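Local coordinates for protein probable 2-dehydropantoate 2-reductase (Bacillus subtilis, PDB 3EGO) that probably catalyses the NADPH-dependent reduction of 2-dehydropantoate (ketopantoate) to (R)-pantoate, a step in the biosynthesis of pantothenate, at residues 6-11 and 69-74; 15-20 and 164-169; 26-31 and 57-62; 95-100 and 115-120; 122-127 and 140-145. All coordinates share one frame; numbering follows the deposited sequence. Where two conformers were deposited one is given.

How the interactions relate
From the N terminus, strand 4-8 runs into helix 12-22 and strand 26-30. Interaction 3 pairs that third element with residues 57-62 and is nested inside the loop closed by interaction 1, which brings residues 69-74 to the other edge of strand 4-8. Interaction 4 follows in series, closing a short beta-alpha-beta loop, and probable hydrogen bonds from L96 and L98 to L71 and V73 join it to interaction 1. Interaction 5 continues along strand 116-128 into an antiparallel pairing. Interaction 2 spans 144 residues, crosses interaction 1 along the chain, encloses interactions 3, 4 and 5, and ties the first helix to the loop before strand 168-170.

Interaction 1 of 5, residues 6-11 and 69-74; sequences GIIGGG and DLLVVT
I8 O takes two bonds from T74: the backbone N approaches at 2.9 Å, and T74 OG1, also 2.9 Å from I8 O, donates from above the carbonyl plane, 38° out of it. The hydroxyl reaches that spot because OG1 sits between the backbone N and the carbonyl carbon of T74 (chi1 68°). A water receives a weak bond from G11 N and donates to T74 OG1, so the threonine links the end of strand 4-8 to the first turn of the glycine loop. Behind this grip the two strands run parallel, with I8 N 2.7 Å from V72 O, V72 N bonded to G6 O, and G6 N to L70 O.

Packing follows on both faces of the sheet. On one, I7 and V72 lie side by side, CD1 of I7 4.1 Å from CB of V72; I7 also packs on C17 and A18 of helix 12-22. On the other, CG1 of I8 meets CG2 of V73, and I8 CD1 comes 4.0 Å from CD2 of L71. That same L71 CD2 lies 3.7 Å from G6 CA, on the side where any larger residue at G6 would put its CB. A CB at G9 would be jammed against the preceding carbonyl O and would run into T74 OG1, consistent with glycine there.

G9, G10 and G11 open the Rossmann GxGxxG turn, which probably binds NADP(+), as in relatives. The doubly bonded I8 carbonyl and the water beyond it imply that the strand end is held firmly just where the chain turns into the probable dinucleotide site.

Interaction 2 of 5, residues 15-20 and 164-169; sequences LLCAYY and SDFPIY
Y20 and F166 lie almost parallel, their planes 11° apart, yet the rings are slid so far past each other that they barely overlap. Each instead receives the other's methylene. CB of Y20 stands over the face of the F166 ring, 3.5 Å from its centroid, and CB of F166 lies over a face of the Y20 ring at 3.9 Å from the centroid. The exchange is tight: Y20 CB to F166 CG is 3.3 Å. F166 reaches the helix because its CG is anti to the backbone N (chi1 -158°), carrying the ring away from the loop. Y19 CD2 covers the centre of the opposite face of the Y20 ring, which is therefore sandwiched between its own neighbour and F166.

The far end of the F166 ring meets the preceding turn of the helix. C17 SG lies at the ring edge, 3.9 Å from F166 CZ, a sulfur-aromatic contact made in the ring plane, and CG of L16 comes obliquely to CE1 at 4.2 Å. At the outer end, Y20 OH passes 3.9 Å from D165 CB; this hydroxyl is satisfied by H136 and K49. On the strand side, H124 meets the F166 ring with its plane nearly parallel, and I142 also packs on it.

Residues 15-20 belong to the helix that follows the glycine-rich turn, whose N-terminal end probably faces the dinucleotide, as in Rossmann folds; here its flank is covered by the loop leading to strand 168-170.

Interaction 3 of 5, residues 26-31 and 57-62; sequences DVTVVT and DCSADT
V27, V29 and T31 share their backbone groups with S59 and D61 in a parallel pairing of strands 26-30 and 59-61, part of the Rossmann sheet. S59 N bonds to V27 O, V29 N to S59 O at 2.8 Å, D61 N to V29 O, and T31 N to D61 O. Close CA-H...O contacts fill the gaps between them, T28 CA lying 3.1 Å from S59 O.

Side chains meet separately on the two faces. On that of V29 and A60, the sulfur of C58, in the conformer given, sits beside V27 CG1 and V29 CG2; a second conformer makes this contact provisional. On that of T28, S59 and D61, the methyl of T28 lies across the neighbouring backbone, CG2 to A60 N 3.5 Å; it gets there because it stands anti to its own backbone N, with OG1 turned toward S59 CB.

Helices 12-22 and 34-43 cover these side chains. A18 packs on V27 and V29, L21 on V27, and I40 on C58, while Q41 takes up A60 N through its side-chain oxygen. T31 OG1 is bonded to R33 O, which fixes its turn as the strand ends. D61 turns its carboxylate forward over the following residues, where OD2 also accepts from S63 N and receives T62 N at 2.8 Å on its anti lone pair.

Interaction 4 of 5, residues 95-100 and 115-120; sequences ILFLQN and HSIYVG
I95 and F97 exchange backbone bonds with S116, Y118 and G120 along two parallel strands: I95 N to S116 O, Y118 N to I95 O, F97 N to Y118 O at 2.8 Å, and G120 N to F97 O.

The aromatic contacts differ in approach. CD1 of I95 stands squarely over the H115 imidazole, 4.2 Å from its centroid and 8° off the normal. H115 is held in that pose by two further bonds: ND1 is bonded by T93 N, and NE2 is bonded to L87 O. F97 instead offers its edge, where I117 CG2 lies 3.9 Å from CE2.

Among the aliphatic groups, I95 and I117 run side by side, CG1 of I95 4.1 Å from CD1 of I117. Cutting I117 back to an alanine would probably open a gap between I95 and the edge of F97. On the other face L96, with CG anti to its backbone N (chi1 177°), sets CD1 3.5 Å from Y118 CB, and L98 CD2 lies 3.5 Å from G120 C.

This is the beta-alpha-beta crossover of strand 94-97, helix 103-109 and strand 116-128. A water lies between Q99 O and G120 O. The paired backbones and apolar packing probably hold the strand end from which N100 follows, a residue that probably serves both NADP(+) and substrate.

Interaction 5 of 5, residues 122-127 and 140-145; sequences VEHGAV and GAIKWS
H124 lays its imidazole flat over the backbone of G140 and A141. The A141 N sits over the centre of one ring face, 3.4 Å above its plane, and I142 CG1 comes within 4.0 Å of CD2. With CG anti to its carbonyl carbon (chi1 -68°), the ring is swung across the neighbouring chain, and F166 and H136 also meet it. Without the imidazole, as with a serine here, the A141 peptide would probably lose its cover and F166 its nearly parallel neighbour.

E123 and K143 run obliquely past each other. The glutamate extends beyond CG, and K143 NZ meets OE2 at 3.1 Å on the syn side, 27° out of the carboxylate plane, with a weaker bond to OE1 at 3.2 Å. Such a forked salt bridge would help hold the carboxylate's rotation. Beneath it the E123 backbone N bonds to A141 O at 2.8 Å. V122 and I142 face one another as a non-hydrogen-bonded antiparallel pair, V122 CG2 4.2 Å from I142 CG1. G140 has to be small, since a CB there would run into E123 O and H124 N.

The pairing joins strand 116-128, which carries A126 and so probably contributes to the NADP(+) site, to strand 142-146. Helix 12-22 packs against V122, H124 and I142 through V13, L16 and C17; L177 of helix 174-195 touches K143, and strand 168-170 continues the sheet beyond strand 142-146.

Interaction 1 of 5, residues 6-11 and 69-74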
# COMPACT_ATOMS: atom_id res chain seq x y z
N GLY A 6 32.81 22.64 -2.75
CA GLY A 6 32.32 21.53 -3.58
C GLY A 6 30.92 21.12 -3.21
O GLY A 6 30.60 20.91 -2.05
N ILE A 7 30.04 21.06 -4.21
CA ILE A 7 28.67 20.60 -3.98
C ILE A 7 28.65 19.13 -4.38
O ILE A 7 28.89 18.81 -5.52
CB ILE A 7 27.66 21.39 -4.88
CG1 ILE A 7 27.86 22.94 -4.77
CG2 ILE A 7 26.23 20.91 -4.58
CD1 ILE A 7 27.50 23.48 -3.46
N ILE A 8 28.37 18.22 -3.44
CA ILE A 8 28.33 16.80 -3.79
C ILE A 8 26.90 16.45 -4.16
O ILE A 8 26.00 16.43 -3.29
CB ILE A 8 28.77 15.87 -2.64
CG1 ILE A 8 30.04 16.39 -1.92
CG2 ILE A 8 28.91 14.41 -3.15
CD1 ILE A 8 31.29 16.31 -2.72
N GLY A 9 26.69 16.19 -5.44
CA GLY A 9 25.32 15.89 -5.92
C GLY A 9 24.85 16.90 -6.94
O GLY A 9 24.93 18.12 -6.70
N GLY A 10 24.34 16.41 -8.08
CA GLY A 10 23.89 17.32 -9.12
C GLY A 10 22.38 17.28 -9.34
O GLY A 10 21.93 17.52 -10.45
N GLY A 11 21.63 16.93 -8.30
CA GLY A 11 20.16 16.95 -8.28
C GLY A 11 19.69 18.39 -8.10
O GLY A 11 20.50 19.32 -8.20
N ASP A 69 37.24 24.33 0.81
CA ASP A 69 36.94 25.01 2.06
C ASP A 69 35.63 24.54 2.68
O ASP A 69 35.48 24.53 3.91
CB ASP A 69 36.94 26.52 1.84
CG ASP A 69 38.33 27.02 1.46
OD1 ASP A 69 39.29 26.63 2.16
OD2 ASP A 69 38.46 27.75 0.46
N LEU A 70 34.69 24.12 1.84
CA LEU A 70 33.47 23.52 2.35
C LEU A 70 32.97 22.48 1.34
O LEU A 70 33.10 22.67 0.12
CB LEU A 70 32.42 24.61 2.57
CG LEU A 70 30.96 24.26 2.92
CD1 LEU A 70 30.75 23.58 4.26
CD2 LEU A 70 30.11 25.54 2.84
N LEU A 71 32.44 21.39 1.85
CA LEU A 71 31.68 20.45 1.04
C LEU A 71 30.24 20.43 1.49
O LEU A 71 29.95 20.35 2.68
CB LEU A 71 32.25 19.04 1.15
CG LEU A 71 33.63 18.93 0.52
CD1 LEU A 71 34.24 17.55 0.84
CD2 LEU A 71 33.52 19.15 -0.96
N VAL A 72 29.33 20.48 0.52
CA VAL A 72 27.92 20.51 0.82
C VAL A 72 27.37 19.26 0.20
O VAL A 72 27.47 19.09 -1.01
CB VAL A 72 27.22 21.73 0.22
CG1 VAL A 72 25.69 21.62 0.52
CG2 VAL A 72 27.81 23.07 0.74
N VAL A 73 26.82 18.38 1.02
CA VAL A 73 26.40 17.04 0.58
C VAL A 73 24.89 17.00 0.40
O VAL A 73 24.14 17.21 1.34
CB VAL A 73 26.86 15.93 1.57
CG1 VAL A 73 26.23 14.53 1.16
CG2 VAL A 73 28.39 15.85 1.60
N THR A 74 24.46 16.75 -0.84
CA THR A 74 23.05 16.88 -1.20
C THR A 74 22.47 15.57 -1.79
O THR A 74 21.30 15.56 -2.19
CB THR A 74 22.85 18.05 -2.22
OG1 THR A 74 23.45 17.70 -3.47
CG2 THR A 74 23.53 19.32 -1.76
O HOH W 1 21.34 17.43 -5.27

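Interaction 2 of 5, residues 15-20 and 164-169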
# COMPACT_ATOMS: atom_id res chain seq x y z
N LEU A 15 22.22 21.74 -7.68
CA LEU A 15 22.32 22.79 -8.69
C LEU A 15 21.92 24.13 -8.12
O LEU A 15 22.47 25.16 -8.50
CB LEU A 15 21.42 22.44 -9.89
CG LEU A 15 21.86 21.14 -10.63
CD1 LEU A 15 20.80 20.80 -11.72
CD2 LEU A 15 23.25 21.26 -11.21
N LEU A 16 20.89 24.14 -7.28
CA LEU A 16 20.40 25.38 -6.65
C LEU A 16 21.52 25.98 -5.78
O LEU A 16 21.83 27.18 -5.88
CB LEU A 16 19.19 25.05 -5.75
CG LEU A 16 18.55 26.26 -5.04
CD1 LEU A 16 17.68 27.00 -5.96
CD2 LEU A 16 17.77 25.74 -3.86
N CYS A 17 22.16 25.14 -4.94
CA CYS A 17 23.23 25.64 -4.10
C CYS A 17 24.42 26.11 -4.95
O CYS A 17 25.06 27.10 -4.66
CB CYS A 17 23.73 24.53 -3.15
SG CYS A 17 22.54 24.08 -1.86
N ALA A 18 24.72 25.35 -6.01
CA ALA A 18 25.88 25.71 -6.84
C ALA A 18 25.64 27.07 -7.48
O ALA A 18 26.52 27.90 -7.48
CB ALA A 18 26.09 24.63 -7.92
N TYR A 19 24.44 27.33 -8.01
CA TYR A 19 24.18 28.61 -8.61
C TYR A 19 24.41 29.78 -7.60
O TYR A 19 25.16 30.76 -7.84
CB TYR A 19 22.75 28.70 -9.20
CG TYR A 19 22.55 30.14 -9.68
CD1 TYR A 19 23.10 30.56 -10.89
CD2 TYR A 19 21.92 31.09 -8.87
CE1 TYR A 19 22.98 31.87 -11.30
CE2 TYR A 19 21.81 32.37 -9.26
CZ TYR A 19 22.36 32.77 -10.48
OH TYR A 19 22.25 34.08 -10.86
N TYR A 20 23.80 29.66 -6.45
CA TYR A 20 23.80 30.79 -5.58
C TYR A 20 25.13 30.97 -4.89
O TYR A 20 25.54 32.12 -4.66
CB TYR A 20 22.63 30.70 -4.58
CG TYR A 20 21.30 31.11 -5.15
CD1 TYR A 20 20.30 30.17 -5.39
CD2 TYR A 20 21.03 32.45 -5.40
CE1 TYR A 20 19.06 30.55 -5.88
CE2 TYR A 20 19.80 32.84 -5.89
CZ TYR A 20 18.81 31.87 -6.12
OH TYR A 20 17.56 32.25 -6.60
N SER A 164 19.81 37.66 -1.86
CA SER A 164 18.62 37.86 -1.05
C SER A 164 17.72 36.65 -1.10
O SER A 164 17.00 36.36 -0.14
CB SER A 164 17.86 39.09 -1.55
OG SER A 164 18.68 40.24 -1.41
N ASP A 165 17.75 35.91 -2.22
CA ASP A 165 16.79 34.81 -2.38
C ASP A 165 17.34 33.48 -1.94
O ASP A 165 16.62 32.48 -2.03
CB ASP A 165 16.30 34.69 -3.83
CG ASP A 165 15.45 35.87 -4.29
OD1 ASP A 165 14.60 36.37 -3.52
OD2 ASP A 165 15.58 36.23 -5.46
N PHE A 166 18.58 33.50 -1.44
CA PHE A 166 19.28 32.34 -0.93
C PHE A 166 19.72 32.61 0.51
O PHE A 166 20.86 32.52 0.80
CB PHE A 166 20.54 32.02 -1.80
CG PHE A 166 21.01 30.58 -1.69
CD1 PHE A 166 20.20 29.50 -2.13
CD2 PHE A 166 22.27 30.29 -1.13
CE1 PHE A 166 20.68 28.14 -2.01
CE2 PHE A 166 22.74 28.97 -1.02
CZ PHE A 166 21.93 27.89 -1.45
N PRO A 167 18.79 33.02 1.39
CA PRO A 167 19.27 33.27 2.77
C PRO A 167 19.70 32.00 3.50
O PRO A 167 19.16 30.90 3.25
CB PRO A 167 18.05 33.89 3.46
CG PRO A 167 16.91 33.34 2.71
CD PRO A 167 17.36 33.33 1.26
N ILE A 168 20.63 32.16 4.43
CA ILE A 168 21.13 31.04 5.19
C ILE A 168 21.16 31.43 6.67
O ILE A 168 21.69 32.51 7.01
CB ILE A 168 22.53 30.63 4.68
CG1 ILE A 168 22.41 30.13 3.23
CG2 ILE A 168 23.06 29.49 5.52
CD1 ILE A 168 23.79 29.82 2.54
N TYR A 169 20.54 30.59 7.53
CA TYR A 169 20.35 30.94 8.95
C TYR A 169 20.96 29.87 9.81
O TYR A 169 20.81 28.68 9.51
CB TYR A 169 18.86 31.04 9.27
CG TYR A 169 18.17 32.04 8.43
CD1 TYR A 169 18.58 33.39 8.44
CD2 TYR A 169 17.11 31.68 7.60
CE1 TYR A 169 17.97 34.33 7.63
CE2 TYR A 169 16.50 32.63 6.81
CZ TYR A 169 16.95 33.94 6.83
OH TYR A 169 16.29 34.87 6.06

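Interaction 3 of 5, residues 26-31 and 57-62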
# COMPACT_ATOMS: atom_id res chain seq x y z
N ASP A 26 34.19 30.12 -5.45
CA ASP A 26 34.52 29.13 -6.47
C ASP A 26 33.87 27.76 -6.24
O ASP A 26 34.25 27.00 -5.34
CB ASP A 26 36.04 28.98 -6.58
CG ASP A 26 36.69 30.16 -7.26
OD1 ASP A 26 35.97 30.95 -7.90
OD2 ASP A 26 37.93 30.28 -7.18
N VAL A 27 32.92 27.40 -7.11
CA VAL A 27 32.14 26.17 -6.92
C VAL A 27 32.47 25.11 -7.95
O VAL A 27 32.66 25.41 -9.13
CB VAL A 27 30.60 26.47 -7.00
CG1 VAL A 27 29.79 25.21 -6.86
CG2 VAL A 27 30.21 27.48 -5.93
N THR A 28 32.53 23.88 -7.47
CA THR A 28 32.54 22.70 -8.31
C THR A 28 31.40 21.80 -7.90
O THR A 28 31.23 21.50 -6.70
CB THR A 28 33.81 21.90 -8.06
OG1 THR A 28 34.94 22.80 -8.06
CG2 THR A 28 33.99 20.82 -9.14
N VAL A 29 30.64 21.33 -8.89
CA VAL A 29 29.64 20.29 -8.66
C VAL A 29 30.27 18.94 -8.91
O VAL A 29 30.84 18.72 -9.99
CB VAL A 29 28.46 20.51 -9.61
CG1 VAL A 29 27.37 19.41 -9.45
CG2 VAL A 29 27.87 21.88 -9.29
N VAL A 30 30.23 18.08 -7.91
CA VAL A 30 30.76 16.73 -8.02
C VAL A 30 29.56 15.83 -8.30
O VAL A 30 28.70 15.62 -7.43
CB VAL A 30 31.50 16.30 -6.72
CG1 VAL A 30 31.96 14.83 -6.80
CG2 VAL A 30 32.64 17.25 -6.40
N THR A 31 29.47 15.37 -9.54
CA THR A 31 28.33 14.59 -10.05
C THR A 31 28.81 13.16 -10.27
O THR A 31 29.95 12.94 -10.61
CB THR A 31 27.84 15.13 -11.43
OG1 THR A 31 28.88 15.02 -12.41
CG2 THR A 31 27.43 16.59 -11.37
N ASP A 57 28.74 30.31 -14.30
CA ASP A 57 29.74 29.35 -14.65
C ASP A 57 30.28 28.63 -13.37
O ASP A 57 30.37 29.21 -12.29
CB ASP A 57 30.69 30.02 -15.66
CG ASP A 57 29.89 30.72 -16.84
OD1 ASP A 57 29.05 30.05 -17.53
OD2 ASP A 57 30.07 31.93 -17.07
N CYS A 58 30.47 27.32 -13.48
CA CYS A 58 30.73 26.43 -12.35
C CYS A 58 31.70 25.35 -12.84
O CYS A 58 31.59 24.95 -13.99
CB CYS A 58 29.38 25.78 -11.98
SG CYS A 58 29.30 24.81 -10.51
N SER A 59 32.58 24.85 -11.98
CA SER A 59 33.36 23.66 -12.35
C SER A 59 32.58 22.41 -11.97
O SER A 59 31.59 22.49 -11.24
CB SER A 59 34.75 23.65 -11.68
OG SER A 59 35.40 24.88 -11.92
N ALA A 60 33.01 21.26 -12.49
CA ALA A 60 32.36 20.00 -12.19
C ALA A 60 33.36 18.84 -12.24
O ALA A 60 34.42 18.94 -12.86
CB ALA A 60 31.19 19.77 -13.12
N ASP A 61 33.03 17.75 -11.59
CA ASP A 61 33.94 16.62 -11.51
C ASP A 61 33.12 15.42 -11.09
O ASP A 61 31.97 15.58 -10.67
CB ASP A 61 35.02 16.89 -10.48
CG ASP A 61 36.36 16.28 -10.85
OD1 ASP A 61 37.36 17.04 -10.83
OD2 ASP A 61 36.40 15.05 -11.15
N THR A 62 33.72 14.23 -11.17
CA THR A 62 33.02 13.01 -10.83
C THR A 62 33.68 12.46 -9.58
O THR A 62 33.30 11.44 -9.05
CB THR A 62 33.08 12.00 -12.00
OG1 THR A 62 34.40 11.94 -12.51
CG2 THR A 62 32.17 12.46 -13.14
O HOH W 2 32.13 29.17 -9.34

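Interaction 4 of 5, residues 95-100 and 115-120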
# COMPACT_ATOMS: atom_id res chain seq x y z
N ILE A 95 32.15 19.97 6.41
CA ILE A 95 31.17 19.26 5.58
C ILE A 95 29.82 19.61 6.10
O ILE A 95 29.56 19.43 7.29
CB ILE A 95 31.26 17.75 5.71
CG1 ILE A 95 32.71 17.28 5.72
CG2 ILE A 95 30.45 17.07 4.56
CD1 ILE A 95 33.43 17.40 4.42
N LEU A 96 28.97 20.12 5.20
CA LEU A 96 27.58 20.42 5.55
C LEU A 96 26.64 19.40 4.92
O LEU A 96 26.54 19.35 3.72
CB LEU A 96 27.18 21.84 5.09
CG LEU A 96 25.73 22.27 5.33
CD1 LEU A 96 25.36 22.19 6.82
CD2 LEU A 96 25.47 23.72 4.75
N PHE A 97 25.96 18.57 5.72
CA PHE A 97 25.01 17.57 5.17
C PHE A 97 23.61 18.13 5.04
O PHE A 97 23.04 18.58 6.03
CB PHE A 97 24.98 16.35 6.08
CG PHE A 97 26.22 15.54 6.02
CD1 PHE A 97 26.34 14.52 5.09
CD2 PHE A 97 27.29 15.81 6.87
CE1 PHE A 97 27.51 13.76 5.00
CE2 PHE A 97 28.47 15.06 6.81
CZ PHE A 97 28.59 14.04 5.86
N LEU A 98 23.04 18.11 3.83
CA LEU A 98 21.73 18.68 3.66
C LEU A 98 20.69 17.64 3.24
O LEU A 98 19.61 18.00 2.79
CB LEU A 98 21.77 19.82 2.62
CG LEU A 98 22.52 21.08 3.02
CD1 LEU A 98 22.37 22.07 1.87
CD2 LEU A 98 21.93 21.66 4.32
N GLN A 99 21.03 16.38 3.48
CA GLN A 99 20.20 15.20 3.26
C GLN A 99 18.80 15.26 3.83
O GLN A 99 18.58 15.78 4.91
CB GLN A 99 20.89 13.98 3.88
CG GLN A 99 22.37 13.86 3.50
CD GLN A 99 22.53 13.34 2.10
OE1 GLN A 99 22.91 14.09 1.19
NE2 GLN A 99 22.18 12.06 1.90
N ASN A 100 17.84 14.70 3.09
CA ASN A 100 16.48 14.55 3.60
C ASN A 100 16.45 13.35 4.53
O ASN A 100 17.20 12.39 4.32
CB ASN A 100 15.48 14.33 2.46
CG ASN A 100 15.31 15.55 1.59
OD1 ASN A 100 15.32 16.68 2.07
ND2 ASN A 100 15.13 15.33 0.28
N HIS A 115 36.98 15.89 10.42
CA HIS A 115 36.14 16.86 9.72
C HIS A 115 35.30 17.64 10.71
O HIS A 115 34.94 17.12 11.78
CB HIS A 115 35.24 16.13 8.73
CG HIS A 115 35.93 15.65 7.50
ND1 HIS A 115 36.80 16.44 6.77
CD2 HIS A 115 35.86 14.47 6.84
CE1 HIS A 115 37.23 15.76 5.73
NE2 HIS A 115 36.68 14.56 5.75
N SER A 116 34.99 18.89 10.39
CA SER A 116 33.97 19.63 11.13
C SER A 116 32.64 19.37 10.48
O SER A 116 32.44 19.73 9.32
CB SER A 116 34.23 21.14 11.11
OG SER A 116 35.49 21.49 11.69
N ILE A 117 31.70 18.81 11.23
CA ILE A 117 30.43 18.38 10.67
C ILE A 117 29.31 19.30 11.02
O ILE A 117 29.08 19.61 12.20
CB ILE A 117 30.07 16.98 11.12
CG1 ILE A 117 31.23 16.02 10.87
CG2 ILE A 117 28.78 16.49 10.38
CD1 ILE A 117 31.68 15.96 9.42
N TYR A 118 28.58 19.70 9.98
CA TYR A 118 27.40 20.52 10.08
C TYR A 118 26.26 19.81 9.39
O TYR A 118 26.46 19.04 8.44
CB TYR A 118 27.65 21.91 9.45
CG TYR A 118 28.90 22.55 10.04
CD1 TYR A 118 28.85 23.25 11.26
CD2 TYR A 118 30.13 22.38 9.43
CE1 TYR A 118 30.03 23.79 11.81
CE2 TYR A 118 31.30 22.92 9.97
CZ TYR A 118 31.24 23.62 11.16
OH TYR A 118 32.42 24.13 11.67
N VAL A 119 25.07 20.15 9.83
CA VAL A 119 23.87 19.47 9.42
C VAL A 119 22.81 20.56 9.17
O VAL A 119 22.77 21.54 9.89
CB VAL A 119 23.57 18.52 10.63
CG1 VAL A 119 22.37 18.91 11.48
CG2 VAL A 119 23.88 17.00 10.34
N GLY A 120 21.98 20.42 8.14
CA GLY A 120 20.95 21.44 7.86
C GLY A 120 19.78 20.97 7.04
O GLY A 120 19.76 19.84 6.57
O HOH W 3 19.34 17.26 6.77

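Interaction 5 of 5, residues 122-127 and 140-145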
# COMPACT_ATOMS: atom_id res chain seq x y z
N VAL A 122 16.86 22.15 3.95
CA VAL A 122 16.66 23.03 2.82
C VAL A 122 15.16 23.28 2.73
O VAL A 122 14.41 22.35 2.46
CB VAL A 122 17.10 22.36 1.53
CG1 VAL A 122 16.71 23.22 0.31
CG2 VAL A 122 18.60 22.05 1.55
N GLU A 123 14.75 24.53 2.91
CA GLU A 123 13.34 24.90 2.77
C GLU A 123 12.94 25.55 1.45
O GLU A 123 11.80 25.99 1.28
CB GLU A 123 12.95 25.85 3.91
CG GLU A 123 13.25 25.27 5.30
CD GLU A 123 12.80 26.21 6.44
OE1 GLU A 123 12.36 25.70 7.50
OE2 GLU A 123 12.88 27.47 6.27
N HIS A 124 13.87 25.61 0.51
CA HIS A 124 13.56 26.10 -0.82
C HIS A 124 12.78 25.06 -1.55
O HIS A 124 12.88 23.89 -1.21
CB HIS A 124 14.87 26.28 -1.58
CG HIS A 124 15.73 27.37 -1.06
ND1 HIS A 124 15.41 28.70 -1.23
CD2 HIS A 124 16.90 27.35 -0.39
CE1 HIS A 124 16.35 29.45 -0.69
NE2 HIS A 124 17.28 28.65 -0.18
N GLY A 125 12.02 25.49 -2.55
CA GLY A 125 11.46 24.63 -3.57
C GLY A 125 12.42 24.70 -4.75
O GLY A 125 12.80 25.76 -5.17
N ALA A 126 12.82 23.56 -5.28
CA ALA A 126 13.72 23.57 -6.42
C ALA A 126 13.48 22.32 -7.23
O ALA A 126 13.34 21.22 -6.67
CB ALA A 126 15.17 23.61 -5.94
N VAL A 127 13.45 22.48 -8.55
CA VAL A 127 13.10 21.38 -9.45
C VAL A 127 14.15 21.32 -10.57
O VAL A 127 14.31 22.29 -11.31
CB VAL A 127 11.68 21.63 -10.08
CG1 VAL A 127 11.36 20.59 -11.14
CG2 VAL A 127 10.58 21.64 -9.01
N GLY A 140 12.77 29.89 -0.37
CA GLY A 140 12.87 29.49 1.03
C GLY A 140 14.17 29.96 1.64
O GLY A 140 14.61 31.11 1.45
N ALA A 141 14.82 29.04 2.34
CA ALA A 141 16.06 29.32 3.05
C ALA A 141 16.76 28.01 3.30
O ALA A 141 16.16 26.95 3.13
CB ALA A 141 15.73 29.98 4.41
N ILE A 142 18.02 28.07 3.71
CA ILE A 142 18.72 26.94 4.27
C ILE A 142 18.96 27.26 5.72
O ILE A 142 19.31 28.40 6.06
CB ILE A 142 20.04 26.67 3.56
CG1 ILE A 142 19.75 26.06 2.16
CG2 ILE A 142 20.95 25.71 4.39
CD1 ILE A 142 21.08 25.85 1.29
N LYS A 143 18.75 26.28 6.59
CA LYS A 143 19.08 26.44 8.02
C LYS A 143 20.06 25.37 8.43
O LYS A 143 19.95 24.20 8.04
CB LYS A 143 17.79 26.36 8.87
CG LYS A 143 16.81 27.52 8.62
CD LYS A 143 15.47 27.26 9.26
CE LYS A 143 14.63 28.54 9.37
NZ LYS A 143 13.18 28.22 9.26
N TRP A 144 21.07 25.74 9.20
CA TRP A 144 22.11 24.78 9.54
C TRP A 144 22.50 24.91 11.03
O TRP A 144 22.20 25.93 11.66
CB TRP A 144 23.36 24.97 8.67
CG TRP A 144 23.97 26.30 8.87
CD1 TRP A 144 23.54 27.50 8.34
CD2 TRP A 144 25.11 26.59 9.69
NE1 TRP A 144 24.36 28.52 8.79
CE2 TRP A 144 25.33 27.99 9.60
CE3 TRP A 144 25.96 25.80 10.48
CZ2 TRP A 144 26.38 28.64 10.32
CZ3 TRP A 144 27.01 26.44 11.19
CH2 TRP A 144 27.21 27.85 11.10
N SER A 145 23.15 23.86 11.54
CA SER A 145 23.60 23.79 12.94
C SER A 145 24.92 23.07 12.95
O SER A 145 25.22 22.33 12.01
CB SER A 145 22.63 22.97 13.75
OG SER A 145 21.32 23.50 13.66